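Side-chain contacts in nudix Hydrolase, RenU (Mycolicibacterium smegmatis, PDB 6UUF), which probably hydrolyses nucleoside diphosphate-linked compounds, possibly including NADH, as a magnesium-dependent enzyme of the Nudix family: residues L27-M32 with A37-Q42; T109-A114 with R154-T159; P46-G51 with N123-E128; A77-P82 with A127-V132; G7-E12 with G101-T106. The protein carries 3 engineered substitutions. All blocks are in the same frame, centred on the assembly; numbering follows the deposited sequence.

Contact 1. Residues L27-M32 with A37-Q42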
# COMPACT_ATOMS: atom_id res chain seq x y z
N LEU A 27 -2.37 0.39 -3.35
CA LEU A 27 -2.87 1.73 -3.68
C LEU A 27 -4.10 1.56 -4.53
O LEU A 27 -4.03 1.43 -5.75
CB LEU A 27 -1.80 2.52 -4.44
CG LEU A 27 -2.13 3.93 -4.92
CD1 LEU A 27 -2.67 4.71 -3.75
CD2 LEU A 27 -0.85 4.63 -5.41
N LEU A 28 -5.24 1.51 -3.86
CA LEU A 28 -6.52 1.28 -4.51
C LEU A 28 -7.18 2.62 -4.86
O LEU A 28 -7.40 3.44 -3.98
CB LEU A 28 -7.45 0.50 -3.59
CG LEU A 28 -8.82 0.17 -4.19
CD1 LEU A 28 -8.74 -0.61 -5.52
CD2 LEU A 28 -9.57 -0.64 -3.16
N ARG A 29 -7.52 2.81 -6.14
CA ARG A 29 -8.12 4.04 -6.66
C ARG A 29 -9.58 3.85 -6.94
O ARG A 29 -9.98 2.76 -7.38
CB ARG A 29 -7.44 4.51 -7.93
CG ARG A 29 -5.91 4.60 -7.80
CD ARG A 29 -5.28 5.05 -9.11
NE ARG A 29 -5.56 4.13 -10.24
CZ ARG A 29 -5.21 4.38 -11.50
NH1 ARG A 29 -4.59 5.52 -11.84
NH2 ARG A 29 -5.50 3.49 -12.43
N ALA A 30 -10.37 4.89 -6.67
CA ALA A 30 -11.79 4.90 -7.05
C ALA A 30 -12.27 6.27 -7.53
O ALA A 30 -11.85 7.29 -7.02
CB ALA A 30 -12.70 4.39 -5.93
N PRO A 31 -13.16 6.27 -8.53
CA PRO A 31 -13.69 7.55 -9.02
C PRO A 31 -14.71 8.08 -8.04
O PRO A 31 -15.46 7.30 -7.45
CB PRO A 31 -14.35 7.19 -10.34
CG PRO A 31 -14.55 5.71 -10.31
CD PRO A 31 -13.90 5.13 -9.10
N MET A 32 -14.74 9.39 -7.87
CA MET A 32 -15.82 10.00 -7.08
C MET A 32 -17.01 10.34 -7.99
O MET A 32 -16.84 10.45 -9.21
CB MET A 32 -15.27 11.23 -6.39
CG MET A 32 -14.21 10.90 -5.35
SD MET A 32 -14.90 9.76 -4.14
CE MET A 32 -14.32 10.40 -2.58
N ALA A 37 -10.38 11.21 -8.82
CA ALA A 37 -9.90 9.99 -8.24
C ALA A 37 -9.67 10.09 -6.71
O ALA A 37 -9.00 11.00 -6.25
CB ALA A 37 -8.63 9.60 -8.93
N ALA A 38 -10.20 9.13 -5.94
CA ALA A 38 -9.78 8.94 -4.56
C ALA A 38 -8.92 7.70 -4.35
O ALA A 38 -9.00 6.75 -5.10
CB ALA A 38 -10.99 8.89 -3.63
N VAL A 39 -8.11 7.70 -3.29
CA VAL A 39 -7.36 6.52 -2.88
C VAL A 39 -7.69 6.12 -1.45
O VAL A 39 -8.05 6.94 -0.60
CB VAL A 39 -5.83 6.67 -3.12
CG1 VAL A 39 -5.56 7.04 -4.58
CG2 VAL A 39 -5.22 7.72 -2.24
N LEU A 40 -7.58 4.83 -1.17
CA LEU A 40 -8.00 4.31 0.12
C LEU A 40 -6.81 4.30 1.02
O LEU A 40 -5.87 3.61 0.74
CB LEU A 40 -8.59 2.91 -0.02
CG LEU A 40 -8.92 2.27 1.33
CD1 LEU A 40 -10.05 3.04 1.97
CD2 LEU A 40 -9.27 0.82 1.17
N LEU A 41 -6.83 5.05 2.12
CA LEU A 41 -5.69 5.01 3.01
C LEU A 41 -6.09 4.48 4.37
O LEU A 41 -7.24 4.59 4.80
CB LEU A 41 -5.03 6.38 3.18
CG LEU A 41 -4.60 7.08 1.91
CD1 LEU A 41 -4.06 8.49 2.18
CD2 LEU A 41 -3.57 6.24 1.23
N GLN A 42 -5.07 3.97 5.03
CA GLN A 42 -5.16 3.40 6.34
C GLN A 42 -4.44 4.29 7.35
O GLN A 42 -3.27 4.65 7.15
CB GLN A 42 -4.53 2.02 6.32
CG GLN A 42 -4.78 1.23 7.59
CD GLN A 42 -3.92 -0.00 7.63
OE1 GLN A 42 -2.71 0.07 7.42
NE2 GLN A 42 -4.53 -1.14 7.92
O HOH W 1 -5.34 1.81 -1.09
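L27 lays its CD1 methyl over V39, 3.8 Å from V39 CB. Holding CG anti to the backbone N (chi1 178°) brings the tip of the leucine back toward a strand that its CB does not face. The same valine meets R29 through CG1, which lies 4.1 Å from R29 CG. Only the root of the arginine takes part, because the chain bends at chi3 and leads its guanidinium away to a salt bridge with D113 and a hydrogen bond to the carbonyl oxygen of I160. A38 occupies the opposite face, its CB 3.8 Å from M32 CE, although the methionine is poorly ordered.

The backbone illustrates how a water can stand in for one rung of an antiparallel ladder. A30 and A38 form a full hydrogen-bonded pair, with A38 N to A30 O at 2.7 Å and A30 N to A38 O at 2.8 Å. Two residues further along, past the non-hydrogen-bonded pair R29-V39, L40 N reaches L28 O directly at 3.1 Å, but a water sits between L28 N and L40 O. The short strands run antiparallel with a twist, 145° between their directions.

This beta hairpin belongs to the mixed sheet of the Nudix fold. Strand 104-113 runs parallel to strand 23-31 on its other side, while W131, from strand 126-133, packs over L28, A30 and L40.

Contact 2. Residues T109-A114 with R154-T159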
# COMPACT_ATOMS: atom_id res chain seq x y z
N THR A 109 4.53 -1.21 -4.25
CA THR A 109 3.20 -0.63 -4.31
C THR A 109 2.46 -1.24 -5.48
O THR A 109 2.94 -1.24 -6.63
CB THR A 109 3.25 0.92 -4.44
OG1 THR A 109 3.87 1.47 -3.28
CG2 THR A 109 1.86 1.50 -4.57
N VAL A 110 1.27 -1.75 -5.18
CA VAL A 110 0.46 -2.39 -6.16
C VAL A 110 -0.72 -1.44 -6.37
O VAL A 110 -1.55 -1.24 -5.46
CB VAL A 110 0.03 -3.78 -5.64
CG1 VAL A 110 -0.92 -4.51 -6.60
CG2 VAL A 110 1.26 -4.66 -5.42
N ILE A 111 -0.78 -0.85 -7.56
CA ILE A 111 -1.85 0.07 -7.95
C ILE A 111 -3.07 -0.74 -8.44
O ILE A 111 -2.94 -1.60 -9.30
CB ILE A 111 -1.36 1.01 -9.08
CG1 ILE A 111 -0.08 1.74 -8.61
CG2 ILE A 111 -2.48 1.94 -9.51
CD1 ILE A 111 0.49 2.77 -9.57
N ALA A 112 -4.24 -0.44 -7.93
CA ALA A 112 -5.44 -1.14 -8.37
C ALA A 112 -6.59 -0.17 -8.43
O ALA A 112 -6.52 0.90 -7.79
CB ALA A 112 -5.77 -2.30 -7.46
N ASP A 113 -7.62 -0.54 -9.20
CA ASP A 113 -8.86 0.24 -9.36
C ASP A 113 -10.13 -0.50 -8.86
O ASP A 113 -10.27 -1.71 -9.00
CB ASP A 113 -9.10 0.53 -10.81
CG ASP A 113 -8.00 1.36 -11.44
OD1 ASP A 113 -7.14 1.93 -10.76
OD2 ASP A 113 -8.01 1.42 -12.68
N ALA A 114 -11.03 0.25 -8.26
CA ALA A 114 -12.40 -0.20 -8.02
C ALA A 114 -13.37 0.71 -8.80
O ALA A 114 -13.02 1.86 -9.18
CB ALA A 114 -12.71 -0.10 -6.54
N ARG A 154 2.23 9.35 -7.80
CA ARG A 154 1.31 10.20 -8.55
C ARG A 154 1.66 10.29 -10.03
O ARG A 154 0.76 10.26 -10.89
CB ARG A 154 1.31 11.59 -7.96
CG ARG A 154 0.57 11.64 -6.66
CD ARG A 154 -0.79 12.21 -6.90
NE ARG A 154 -0.77 13.64 -6.69
CZ ARG A 154 -1.76 14.46 -6.98
NH1 ARG A 154 -2.88 14.03 -7.59
NH2 ARG A 154 -1.62 15.73 -6.67
N GLU A 155 2.96 10.43 -10.31
CA GLU A 155 3.42 10.51 -11.71
C GLU A 155 3.04 9.21 -12.44
O GLU A 155 2.51 9.20 -13.54
CB GLU A 155 4.93 10.77 -11.77
CG GLU A 155 5.31 12.15 -11.25
CD GLU A 155 6.80 12.40 -11.01
OE1 GLU A 155 7.65 11.48 -11.17
OE2 GLU A 155 7.13 13.55 -10.65
N VAL A 156 3.27 8.10 -11.78
CA VAL A 156 2.84 6.82 -12.30
C VAL A 156 1.33 6.71 -12.41
O VAL A 156 0.83 6.29 -13.43
CB VAL A 156 3.37 5.66 -11.45
CG1 VAL A 156 2.82 4.33 -11.94
CG2 VAL A 156 4.90 5.65 -11.50
N THR A 157 0.59 7.07 -11.40
CA THR A 157 -0.87 6.90 -11.52
C THR A 157 -1.42 7.72 -12.69
O THR A 157 -2.35 7.28 -13.37
CB THR A 157 -1.62 7.25 -10.22
OG1 THR A 157 -1.21 8.54 -9.79
CG2 THR A 157 -1.30 6.24 -9.10
N ALA A 158 -0.82 8.89 -12.95
CA ALA A 158 -1.32 9.79 -13.99
C ALA A 158 -1.10 9.21 -15.37
O ALA A 158 -1.78 9.63 -16.31
CB ALA A 158 -0.69 11.18 -13.90
N THR A 159 -0.19 8.25 -15.51
CA THR A 159 -0.04 7.57 -16.80
C THR A 159 -0.93 6.33 -16.95
O THR A 159 -0.82 5.68 -17.95
CB THR A 159 1.41 7.13 -17.05
OG1 THR A 159 1.70 5.99 -16.23
CG2 THR A 159 2.42 8.26 -16.76
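A small, wholly apolar contact joins the sheet to the last turns of helix 144-158, and a single methyl group carries it. I111 CD1 touches two residues that are adjacent in the helix, lying 3.7 Å from V156 CG1 and 3.9 Å from T157 CG2. The isoleucine reaches this far by extension: CG1 is placed opposite the carbonyl carbon, and chi2 at -176° then stretches the chain straight out toward the helix. Against both partners it comes in at a slant.

T157 is split between two environments. Its CG2 takes part in the apolar layer, while OG1 turns back along the helix, 2.8 Å from R154 O and also within hydrogen-bonding range of the L153 carbonyl oxygen.

Nudix domains are built as alpha-beta-alpha sandwiches, in which helices cover a central mixed sheet; here helix 144-158 lies on strands 87-98 and 104-113. V92 of the former strand widens the apolar patch by touching both I111 and V156. Just beyond it V156 O accepts twice from T159, from T159 N at 3.0 Å and from T159 OG1 at 2.9 Å, the hydroxyl lying in the carbonyl plane on a lone pair.

Polar groups border the patch. D113, on the same side of its strand as I111, forms a salt bridge with R89, and R29 makes a weak hydrogen bond to T157 O.

Contact 3. Residues P46-G51 with N123-E128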
# COMPACT_ATOMS: atom_id res chain seq x y z
N PRO A 46 -1.80 3.75 16.86
CA PRO A 46 -0.58 4.00 17.70
C PRO A 46 0.26 2.80 18.18
O PRO A 46 1.50 2.89 18.18
CB PRO A 46 -1.15 4.80 18.88
CG PRO A 46 -2.18 5.66 18.20
CD PRO A 46 -2.78 4.84 17.06
N TRP A 47 -0.40 1.69 18.55
CA TRP A 47 0.32 0.44 18.89
C TRP A 47 1.06 -0.26 17.75
O TRP A 47 1.87 -1.13 18.03
CB TRP A 47 -0.57 -0.58 19.63
CG TRP A 47 -1.84 -1.04 18.96
CD1 TRP A 47 -3.10 -0.65 19.30
CD2 TRP A 47 -1.99 -2.01 17.90
NE1 TRP A 47 -4.03 -1.28 18.50
CE2 TRP A 47 -3.38 -2.12 17.63
CE3 TRP A 47 -1.09 -2.77 17.13
CZ2 TRP A 47 -3.91 -2.98 16.62
CZ3 TRP A 47 -1.61 -3.63 16.11
CH2 TRP A 47 -3.02 -3.73 15.89
N SER A 48 0.75 0.06 16.48
CA SER A 48 1.44 -0.52 15.31
C SER A 48 2.60 0.37 14.82
O SER A 48 2.76 1.54 15.27
CB SER A 48 0.45 -0.80 14.15
OG SER A 48 0.05 0.38 13.46
N HIS A 49 3.38 -0.21 13.90
CA HIS A 49 4.55 0.45 13.27
C HIS A 49 4.15 1.78 12.63
O HIS A 49 3.34 1.83 11.68
CB HIS A 49 5.24 -0.47 12.23
CG HIS A 49 6.55 0.04 11.71
ND1 HIS A 49 6.66 0.80 10.56
CD2 HIS A 49 7.82 -0.13 12.16
CE1 HIS A 49 7.93 1.10 10.35
NE2 HIS A 49 8.66 0.55 11.31
N GLN A 50 4.69 2.86 13.18
CA GLN A 50 4.42 4.21 12.72
C GLN A 50 2.92 4.56 12.91
O GLN A 50 2.28 5.15 12.03
CB GLN A 50 4.90 4.35 11.26
CG GLN A 50 5.64 5.63 10.98
CD GLN A 50 7.08 5.59 11.43
OE1 GLN A 50 7.95 5.07 10.72
NE2 GLN A 50 7.35 6.14 12.60
N GLY A 51 2.37 4.17 14.06
CA GLY A 51 1.00 4.53 14.47
C GLY A 51 0.83 6.04 14.59
O GLY A 51 1.73 6.73 15.06
N ASN A 123 -10.27 -3.78 10.58
CA ASN A 123 -9.77 -4.85 11.42
C ASN A 123 -8.25 -4.66 11.54
O ASN A 123 -7.69 -3.77 10.91
CB ASN A 123 -10.12 -6.19 10.77
CG ASN A 123 -10.24 -7.32 11.78
OD1 ASN A 123 -10.18 -7.11 13.00
ND2 ASN A 123 -10.41 -8.55 11.28
N ARG A 124 -7.58 -5.48 12.36
CA ARG A 124 -6.12 -5.42 12.49
C ARG A 124 -5.68 -4.01 12.98
O ARG A 124 -6.27 -3.50 13.95
CB ARG A 124 -5.45 -5.86 11.17
CG ARG A 124 -5.69 -7.33 10.80
CD ARG A 124 -4.54 -8.21 11.26
NE ARG A 124 -4.63 -9.59 10.78
CZ ARG A 124 -3.66 -10.50 10.88
NH1 ARG A 124 -2.49 -10.21 11.45
NH2 ARG A 124 -3.87 -11.73 10.41
N GLU A 125 -4.72 -3.36 12.30
CA GLU A 125 -4.23 -2.02 12.71
C GLU A 125 -5.03 -0.84 12.09
O GLU A 125 -4.62 0.33 12.19
CB GLU A 125 -2.69 -1.82 12.50
CG GLU A 125 -1.92 -2.88 11.74
CD GLU A 125 -2.04 -2.76 10.24
OE1 GLU A 125 -2.84 -3.52 9.65
OE2 GLU A 125 -1.31 -1.91 9.67
N SER A 126 -6.17 -1.16 11.46
CA SER A 126 -7.03 -0.15 10.85
C SER A 126 -7.76 0.58 11.96
O SER A 126 -8.77 0.08 12.50
CB SER A 126 -8.00 -0.78 9.84
OG SER A 126 -7.28 -1.48 8.84
N ALA A 127 -7.16 1.70 12.34
CA ALA A 127 -7.78 2.63 13.27
C ALA A 127 -8.89 3.34 12.52
O ALA A 127 -9.99 3.54 13.04
CB ALA A 127 -6.75 3.63 13.80
N GLU A 128 -8.56 3.72 11.28
CA GLU A 128 -9.54 4.16 10.32
C GLU A 128 -9.01 3.80 8.90
O GLU A 128 -7.80 3.61 8.66
CB GLU A 128 -9.82 5.68 10.50
CG GLU A 128 -11.08 6.21 9.80
CD GLU A 128 -11.08 7.72 9.56
OE1 GLU A 128 -10.42 8.47 10.32
OE2 GLU A 128 -11.75 8.17 8.61
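E125 and W47 supply most of the surface hidden here, with S48 next. The indole brings its benzo edge to the other segment: W47 CZ2 lies 3.6 Å from R124 O, close to the ring plane, while W47 CH2 is 3.8 Å from E125 CA, in an oblique approach. The tryptophan reaches across because its CG sits between the backbone N and the carbonyl carbon (chi1 56°). S48 meets the same glutamate with both side-chain atoms, S48 CB at 3.7 Å and S48 OG at 3.6 Å from E125 CB. That is only packing for the hydroxyl, whose hydrogen bond goes to the A45 carbonyl oxygen.

The residues belong to two surface beta turns and their flank: W47 just precedes a type II turn from S48 to G51 after strand 37-44, and E125 lies in a type II' turn from N123 to S126 leading into strand 126-133. E125 offers only its aliphatic root to this meeting. A nearly eclipsed chi1 of 8° and a bend at chi2 carry its carboxylate away, with the W47 ring and the carboxylate planes 67° apart. There E125 makes a weak hydrogen bond with Q42 and a long, weak ion pair with R44.

Contact 4. Residues A77-P82 with A127-V132. Engineered in segment 77-82: A77 (natural residue Glu), A78 (natural residue Glu).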
# COMPACT_ATOMS: atom_id res chain seq x y z
N ALA A 77 -7.48 -8.41 4.66
CA ALA A 77 -7.30 -8.54 6.14
C ALA A 77 -7.59 -7.25 6.92
O ALA A 77 -8.24 -7.28 7.98
CB ALA A 77 -5.91 -9.05 6.46
N ALA A 78 -7.16 -6.12 6.36
CA ALA A 78 -7.29 -4.83 7.01
C ALA A 78 -8.63 -4.16 6.79
O ALA A 78 -9.04 -3.39 7.63
CB ALA A 78 -6.19 -3.90 6.53
N ALA A 79 -9.29 -4.42 5.67
CA ALA A 79 -10.47 -3.66 5.27
C ALA A 79 -11.68 -4.49 4.82
O ALA A 79 -12.74 -3.91 4.59
CB ALA A 79 -10.11 -2.66 4.18
N GLY A 80 -11.54 -5.81 4.73
CA GLY A 80 -12.62 -6.68 4.29
C GLY A 80 -12.93 -6.58 2.81
O GLY A 80 -14.00 -7.01 2.38
N LEU A 81 -12.02 -6.03 2.01
CA LEU A 81 -12.29 -5.83 0.60
C LEU A 81 -12.25 -7.16 -0.13
O LEU A 81 -11.27 -7.89 0.03
CB LEU A 81 -11.25 -4.91 -0.03
CG LEU A 81 -11.10 -3.52 0.58
CD1 LEU A 81 -10.06 -2.73 -0.19
CD2 LEU A 81 -12.42 -2.81 0.61
N PRO A 82 -13.29 -7.50 -0.92
CA PRO A 82 -13.16 -8.71 -1.73
C PRO A 82 -12.34 -8.45 -2.98
O PRO A 82 -12.54 -7.43 -3.67
CB PRO A 82 -14.61 -9.07 -2.10
CG PRO A 82 -15.48 -8.09 -1.42
CD PRO A 82 -14.64 -6.91 -1.05
N ALA A 127 -7.16 1.70 12.34
CA ALA A 127 -7.78 2.63 13.27
C ALA A 127 -8.89 3.34 12.52
O ALA A 127 -9.99 3.54 13.04
CB ALA A 127 -6.75 3.63 13.80
N GLU A 128 -8.56 3.72 11.28
CA GLU A 128 -9.54 4.16 10.32
C GLU A 128 -9.01 3.80 8.90
O GLU A 128 -7.80 3.61 8.66
CB GLU A 128 -9.82 5.68 10.50
CG GLU A 128 -11.08 6.21 9.80
CD GLU A 128 -11.08 7.72 9.56
OE1 GLU A 128 -10.42 8.47 10.32
OE2 GLU A 128 -11.75 8.17 8.61
N LEU A 129 -9.95 3.61 8.01
CA LEU A 129 -9.72 3.63 6.58
C LEU A 129 -10.54 4.76 6.01
O LEU A 129 -11.70 4.97 6.38
CB LEU A 129 -10.18 2.34 5.97
CG LEU A 129 -9.31 1.17 6.36
CD1 LEU A 129 -10.19 -0.07 6.43
CD2 LEU A 129 -8.17 1.08 5.35
N ARG A 130 -9.94 5.49 5.08
CA ARG A 130 -10.58 6.63 4.52
C ARG A 130 -10.21 6.81 3.04
O ARG A 130 -9.03 6.70 2.63
CB ARG A 130 -10.18 7.85 5.33
CG ARG A 130 -11.16 8.99 5.19
CD ARG A 130 -10.53 10.27 5.68
NE ARG A 130 -10.55 10.40 7.15
CZ ARG A 130 -9.92 11.36 7.84
NH1 ARG A 130 -9.14 12.29 7.24
NH2 ARG A 130 -10.06 11.37 9.15
N TRP A 131 -11.25 7.05 2.25
CA TRP A 131 -11.09 7.42 0.87
C TRP A 131 -10.65 8.86 0.86
O TRP A 131 -11.29 9.69 1.50
CB TRP A 131 -12.39 7.21 0.14
CG TRP A 131 -12.66 5.77 -0.13
CD1 TRP A 131 -13.53 4.95 0.53
CD2 TRP A 131 -12.03 4.97 -1.13
NE1 TRP A 131 -13.49 3.69 -0.01
CE2 TRP A 131 -12.59 3.67 -1.03
CE3 TRP A 131 -11.05 5.24 -2.12
CZ2 TRP A 131 -12.19 2.61 -1.87
CZ3 TRP A 131 -10.67 4.21 -2.97
CH2 TRP A 131 -11.24 2.90 -2.84
N VAL A 132 -9.55 9.15 0.17
CA VAL A 132 -8.95 10.51 0.20
C VAL A 132 -8.70 10.95 -1.23
O VAL A 132 -8.09 10.24 -2.01
CB VAL A 132 -7.62 10.52 0.96
CG1 VAL A 132 -6.90 11.87 0.90
CG2 VAL A 132 -7.86 10.12 2.41
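L129 CD1 presses on A79 CB at 3.4 Å, tighter than usual for two methyl groups, and this one pair is the heart of the contact. The same CD1 also rests 3.7 Å from A78 O, so one branch of the leucine is fitted against both the side chain and the backbone of the helix end. It gets there with CG turned opposite its own carbonyl carbon (chi1 -70°) and with chi2 off any staggered position, in keeping with the short methyl pair. A78 O is not left to the methyl alone, since S126 OG gives it a hydrogen bond.

Helix 67-79 is the helix of the Nudix box, and the contact sits where that motif ends. A77 and A78 are both engineered and stand in place of glutamates of the natural sequence; in relatives, glutamates at these places of the box bind magnesium. G80 then leaves the helical conformation with a positive phi of 72°, and L81 turns inward to pack on L28 and L40.

The other side of strand 126-133 is quite different in character. E128 and R130 alternate with L129 and so face away from the helix, toward the surface, where they pair with each other. R130, which is exposed, grips the carboxylate side-on with two nitrogens: R130 NE to E128 OE2 is 2.9 Å and nearly straight, with the oxygen in the guanidinium plane, whereas R130 NH2 to E128 OE1 is 3.1 Å and the oxygen is tilted well out of that plane. Both side chains also pack on W54.

Contact 5. Residues G7-E12 with G101-T106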
# COMPACT_ATOMS: atom_id res chain seq x y z
N GLY A 7 10.77 -13.17 9.20
CA GLY A 7 12.11 -12.86 9.66
C GLY A 7 12.65 -11.53 9.21
O GLY A 7 12.03 -10.80 8.49
N TRP A 8 13.85 -11.24 9.66
CA TRP A 8 14.45 -9.94 9.48
C TRP A 8 15.37 -9.98 8.31
O TRP A 8 15.99 -11.00 8.04
CB TRP A 8 15.28 -9.55 10.72
CG TRP A 8 14.47 -9.45 11.95
CD1 TRP A 8 14.44 -10.34 13.00
CD2 TRP A 8 13.55 -8.42 12.27
NE1 TRP A 8 13.54 -9.89 13.96
CE2 TRP A 8 13.00 -8.72 13.53
CE3 TRP A 8 13.15 -7.26 11.60
CZ2 TRP A 8 12.06 -7.91 14.12
CZ3 TRP A 8 12.20 -6.46 12.20
CH2 TRP A 8 11.66 -6.78 13.44
N VAL A 9 15.45 -8.86 7.63
CA VAL A 9 16.60 -8.57 6.78
C VAL A 9 17.37 -7.40 7.40
O VAL A 9 16.76 -6.37 7.78
CB VAL A 9 16.13 -8.23 5.38
CG1 VAL A 9 17.31 -7.83 4.46
CG2 VAL A 9 15.33 -9.41 4.82
N MET A 10 18.67 -7.55 7.54
CA MET A 10 19.54 -6.46 8.03
C MET A 10 20.16 -5.67 6.88
O MET A 10 20.86 -6.23 6.06
CB MET A 10 20.68 -7.02 8.90
CG MET A 10 21.58 -5.93 9.52
SD MET A 10 20.79 -4.86 10.74
CE MET A 10 19.85 -6.10 11.66
N SER A 11 19.98 -4.36 6.86
CA SER A 11 20.60 -3.53 5.82
C SER A 11 22.11 -3.38 5.95
O SER A 11 22.68 -3.60 7.03
CB SER A 11 20.00 -2.12 5.79
OG SER A 11 20.39 -1.32 6.90
N GLU A 12 22.72 -2.96 4.85
CA GLU A 12 24.08 -2.43 4.86
C GLU A 12 24.29 -1.34 5.91
O GLU A 12 25.25 -1.42 6.65
CB GLU A 12 24.46 -1.90 3.48
CG GLU A 12 24.69 -2.99 2.44
CD GLU A 12 25.17 -2.45 1.10
OE1 GLU A 12 25.02 -1.23 0.85
OE2 GLU A 12 25.69 -3.25 0.28
N GLY A 101 24.97 -9.46 3.05
CA GLY A 101 25.18 -10.80 2.52
C GLY A 101 24.38 -11.08 1.27
O GLY A 101 23.73 -12.13 1.17
N GLY A 102 24.42 -10.12 0.34
CA GLY A 102 23.73 -10.23 -0.94
C GLY A 102 22.25 -9.90 -0.90
O GLY A 102 21.71 -9.48 -1.93
N THR A 103 21.61 -10.06 0.26
CA THR A 103 20.14 -10.07 0.34
C THR A 103 19.52 -8.69 0.17
O THR A 103 20.20 -7.66 0.19
CB THR A 103 19.63 -10.80 1.61
OG1 THR A 103 20.27 -10.28 2.78
CG2 THR A 103 19.89 -12.30 1.49
N GLN A 104 18.22 -8.69 -0.06
CA GLN A 104 17.50 -7.50 -0.45
C GLN A 104 16.19 -7.38 0.30
O GLN A 104 15.59 -8.37 0.74
CB GLN A 104 17.22 -7.53 -1.94
CG GLN A 104 16.89 -6.17 -2.51
CD GLN A 104 17.16 -6.10 -3.99
OE1 GLN A 104 16.63 -6.91 -4.74
NE2 GLN A 104 18.00 -5.16 -4.41
N TRP A 105 15.75 -6.14 0.45
CA TRP A 105 14.44 -5.89 0.96
C TRP A 105 13.81 -4.87 0.04
O TRP A 105 14.42 -3.86 -0.29
CB TRP A 105 14.51 -5.34 2.38
CG TRP A 105 13.21 -5.34 3.03
CD1 TRP A 105 12.64 -6.37 3.71
CD2 TRP A 105 12.27 -4.28 3.03
NE1 TRP A 105 11.42 -6.00 4.20
CE2 TRP A 105 11.16 -4.72 3.79
CE3 TRP A 105 12.27 -2.99 2.50
CZ2 TRP A 105 10.07 -3.92 4.00
CZ3 TRP A 105 11.18 -2.21 2.72
CH2 TRP A 105 10.08 -2.68 3.47
N THR A 106 12.56 -5.10 -0.32
CA THR A 106 11.83 -4.10 -1.08
C THR A 106 10.43 -3.94 -0.54
O THR A 106 9.84 -4.85 0.12
CB THR A 106 11.71 -4.56 -2.54
OG1 THR A 106 11.10 -5.85 -2.55
CG2 THR A 106 13.05 -4.63 -3.22
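The indole of W105 receives V9 at its edge: V9 CG2 lies close to the ring plane, 4.2 Å from W105 CD1. F17 also meets this ring, with the two planes inclined at about 35°, and the indole nitrogen W105 NE1 is hydrogen-bonded to the carbonyl oxygen of W18. The hydrogen bond and the F17 contact probably restrict the ring's rotation, while chi1 at -168° carries the ring out from the strand.

V9 is the residue most covered here, and its two methyls divide the work. CG2 goes to the indole. CG1, placed anti to the valine's backbone N, comes against the backbone oxygen Q104 O at 4.1 Å and the hydroxyl T103 OG1 at 4.2 Å. The distances are generous, as suits loose van der Waals packing round a buried valine. T103 OG1 is hydrogen-bonded to the I100 carbonyl oxygen, in the turn just before it.

What meets here is a pair of hairpins. Strand 8-10 forms a small antiparallel sheet with strand 16-18, and this N-terminal hairpin lies on the far end of the long hairpin made by strands 87-98 and 104-113 of the main Nudix sheet. The connection at that end includes G101 and G102, both with positive phi. Backbone hydrogen bonds between M10 and I100 and between E12 and A98 join the two hairpins further.

Contact 5 opens first, at 7-12, and closes only at 101-106, fastening the N-terminal hairpin to the end of the long one. Contact 1 is nested inside that loop as a tight hairpin of the central sheet. Contacts 3 and 4 also open within it, at 46-51 and 77-82, but close beyond it on overlapping parts of 123-132, so both cross contact 5. Contact 2 begins at 109-114, after contact 5 has closed, and ends at 154-159; contacts 3 and 4 cross it too. Strand 104-113 thus serves contacts 5 and 2, and strand 126-133 contacts 3 and 4, drawing surface loops and both long helices onto one sheet.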